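Local coordinates for glutathione S-transferase (Agrobacterium tumefaciens, PDB 2YCD), which probably conjugates glutathione to electrophilic compounds and may help a soil bacterium detoxify herbicides, at residues 74-79 with 90-95. Numbering follows the deposited sequence.
Sequences PSYEQG and VMHIAQ
Tyr76, on strand 75-78, meets His92 of helix 86-96 in an oblique aromatic pair and Ile93 of the same helix in an apolar contact. The phenol end lies at the edge of the imidazole, Tyr76 OH being 3.8 Å from His92 CD2 and near the plane of that ring; the two ring planes are inclined at 75° and their centroids lie 5.7 Å apart. Tyr76 CE2 comes to 4.3 Å from Ile93 CG1, and the Ile93 side chain also packs on Leu42 and Val45 of helix 35-45. With CG anti to the backbone N (chi1 172° in Tyr76, 177° in His92), both rings point into the interface.

The polar link between strand and helix runs through one water. Tyr76 OH donates to Gln78 OE1 over 2.6 Å, approaching from above the carbonyl plane. Gln78 OE1 also accepts a hydrogen bond from a water oxygen 2.6 Å away, and this water lies 2.8 Å from His92 NE2, in the imidazole plane.

In this thioredoxin-like N-terminal domain, the contact joins the sheet to the helix that follows its last strand. Pro74, after a cis peptide bond, touches the bound glutathione conjugate at the far end of the segment. Two donors, Tyr76 OH and the water, grip Gln78 OE1 while Pro15 O holds Gln78 NE2, which fixes the amide; strand and helix are thus joined by modest packing and one exchangeable water, with no direct hydrogen bond across.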
loop_
_atom_site.group_PDB
_atom_site.type_symbol
_atom_site.label_atom_id
_atom_site.label_comp_id
_atom_site.label_asym_id
_atom_site.label_seq_id
_atom_site.Cartn_x
_atom_site.Cartn_y
_atom_site.Cartn_z
ATOM N N PRO A 74 -9.155 2.082 -10.501
ATOM C CA PRO A 74 -10.439 1.406 -10.727
ATOM C C PRO A 74 -11.329 1.281 -9.495
ATOM O O PRO A 74 -10.868 1.294 -8.355
ATOM C CB PRO A 74 -10.001 -0.003 -11.139
ATOM C CG PRO A 74 -8.740 -0.237 -10.333
ATOM C CD PRO A 74 -8.063 1.116 -10.220
ATOM N N SER A 75 -12.625 1.153 -9.733
ATOM C CA SER A 75 -13.545 0.644 -8.724
ATOM C C SER A 75 -14.138 -0.637 -9.284
ATOM O O SER A 75 -13.979 -0.936 -10.476
ATOM C CB SER A 75 -14.647 1.674 -8.410
ATOM O OG SER A 75 -15.419 1.989 -9.557
ATOM N N TYR A 76 -14.840 -1.367 -8.429
ATOM C CA TYR A 76 -15.348 -2.698 -8.715
ATOM C C TYR A 76 -16.756 -2.763 -8.137
ATOM O O TYR A 76 -16.955 -2.455 -6.965
ATOM C CB TYR A 76 -14.429 -3.706 -8.019
ATOM C CG TYR A 76 -14.825 -5.167 -8.008
ATOM C CD1 TYR A 76 -15.743 -5.655 -7.074
ATOM C CD2 TYR A 76 -14.213 -6.072 -8.851
ATOM C CE1 TYR A 76 -16.063 -7.006 -7.028
ATOM C CE2 TYR A 76 -14.530 -7.425 -8.803
ATOM C CZ TYR A 76 -15.448 -7.878 -7.896
ATOM O OH TYR A 76 -15.749 -9.227 -7.874
ATOM N N GLU A 77 -17.724 -3.159 -8.956
ATOM C CA GLU A 77 -19.112 -3.258 -8.515
ATOM C C GLU A 77 -19.646 -4.622 -8.854
ATOM O O GLU A 77 -19.528 -5.077 -9.983
ATOM C CB GLU A 77 -19.965 -2.165 -9.154
ATOM C CG GLU A 77 -21.456 -2.303 -8.880
ATOM C CD GLU A 77 -22.275 -1.127 -9.420
ATOM O OE1 GLU A 77 -21.900 -0.553 -10.469
ATOM O OE2 GLU A 77 -23.308 -0.790 -8.799
ATOM N N GLN A 78 -20.244 -5.276 -7.864
ATOM C CA GLN A 78 -20.812 -6.602 -8.058
ATOM C C GLN A 78 -22.001 -6.753 -7.121
ATOM O O GLN A 78 -21.846 -6.888 -5.903
ATOM C CB GLN A 78 -19.756 -7.658 -7.783
ATOM C CG GLN A 78 -20.180 -9.063 -8.148
ATOM C CD GLN A 78 -19.061 -10.056 -7.955
ATOM O OE1 GLN A 78 -18.197 -9.873 -7.094
ATOM N NE2 GLN A 78 -19.055 -11.103 -8.762
ATOM N N GLY A 79 -23.198 -6.693 -7.687
ATOM C CA GLY A 79 -24.380 -6.642 -6.838
ATOM C C GLY A 79 -24.279 -5.454 -5.889
ATOM O O GLY A 79 -24.021 -4.321 -6.325
ATOM N N VAL A 90 -7.989 -6.902 -6.092
ATOM C CA VAL A 90 -7.249 -8.139 -6.320
ATOM C C VAL A 90 -7.360 -9.084 -5.128
ATOM O O VAL A 90 -7.642 -10.273 -5.318
ATOM C CB VAL A 90 -5.795 -7.847 -6.707
ATOM C CG1 VAL A 90 -4.960 -9.119 -6.710
ATOM C CG2 VAL A 90 -5.745 -7.157 -8.087
ATOM N N MET A 91 -7.250 -8.560 -3.904
ATOM C CA MET A 91 -7.410 -9.397 -2.714
ATOM C C MET A 91 -8.766 -10.099 -2.693
ATOM O O MET A 91 -8.859 -11.302 -2.455
ATOM C CB MET A 91 -7.241 -8.556 -1.444
ATOM C CG MET A 91 -7.245 -9.388 -0.175
ATOM S SD MET A 91 -5.757 -10.387 -0.006
ATOM C CE MET A 91 -4.650 -9.192 0.725
ATOM N N HIS A 92 -9.827 -9.337 -2.935
ATOM C CA HIS A 92 -11.183 -9.887 -2.929
ATOM C C HIS A 92 -11.378 -10.987 -3.960
ATOM O O HIS A 92 -11.956 -12.047 -3.654
ATOM C CB HIS A 92 -12.212 -8.765 -3.133
ATOM C CG HIS A 92 -13.631 -9.243 -3.204
ATOM N ND1 HIS A 92 -14.321 -9.686 -2.098
ATOM C CD2 HIS A 92 -14.481 -9.351 -4.252
ATOM C CE1 HIS A 92 -15.547 -10.028 -2.457
ATOM N NE2 HIS A 92 -15.667 -9.847 -3.758
ATOM N N ILE A 93 -10.904 -10.746 -5.172
ATOM C CA ILE A 93 -10.956 -11.752 -6.231
ATOM C C ILE A 93 -10.201 -13.013 -5.791
ATOM O O ILE A 93 -10.706 -14.137 -5.943
ATOM C CB ILE A 93 -10.368 -11.179 -7.539
ATOM C CG1 ILE A 93 -11.254 -10.033 -8.046
ATOM C CG2 ILE A 93 -10.260 -12.277 -8.630
ATOM C CD1 ILE A 93 -10.584 -9.096 -9.074
ATOM N N ALA A 94 -9.010 -12.824 -5.235
ATOM C CA ALA A 94 -8.160 -13.935 -4.816
ATOM C C ALA A 94 -8.732 -14.717 -3.632
ATOM O O ALA A 94 -8.414 -15.899 -3.462
ATOM C CB ALA A 94 -6.775 -13.419 -4.456
ATOM N N GLN A 95 -9.548 -14.069 -2.801
ATOM C CA GLN A 95 -10.095 -14.720 -1.607
ATOM C C GLN A 95 -11.295 -15.604 -1.946
ATOM O O GLN A 95 -11.617 -16.530 -1.197
ATOM C CB GLN A 95 -10.493 -13.679 -0.545
ATOM C CG GLN A 95 -9.334 -12.905 0.100
ATOM C CD GLN A 95 -8.608 -13.676 1.200
ATOM O OE1 GLN A 95 -8.991 -14.788 1.552
ATOM N NE2 GLN A 95 -7.549 -13.077 1.744
HETATM O O HOH W 1 -18.268 -10.422 -4.561
#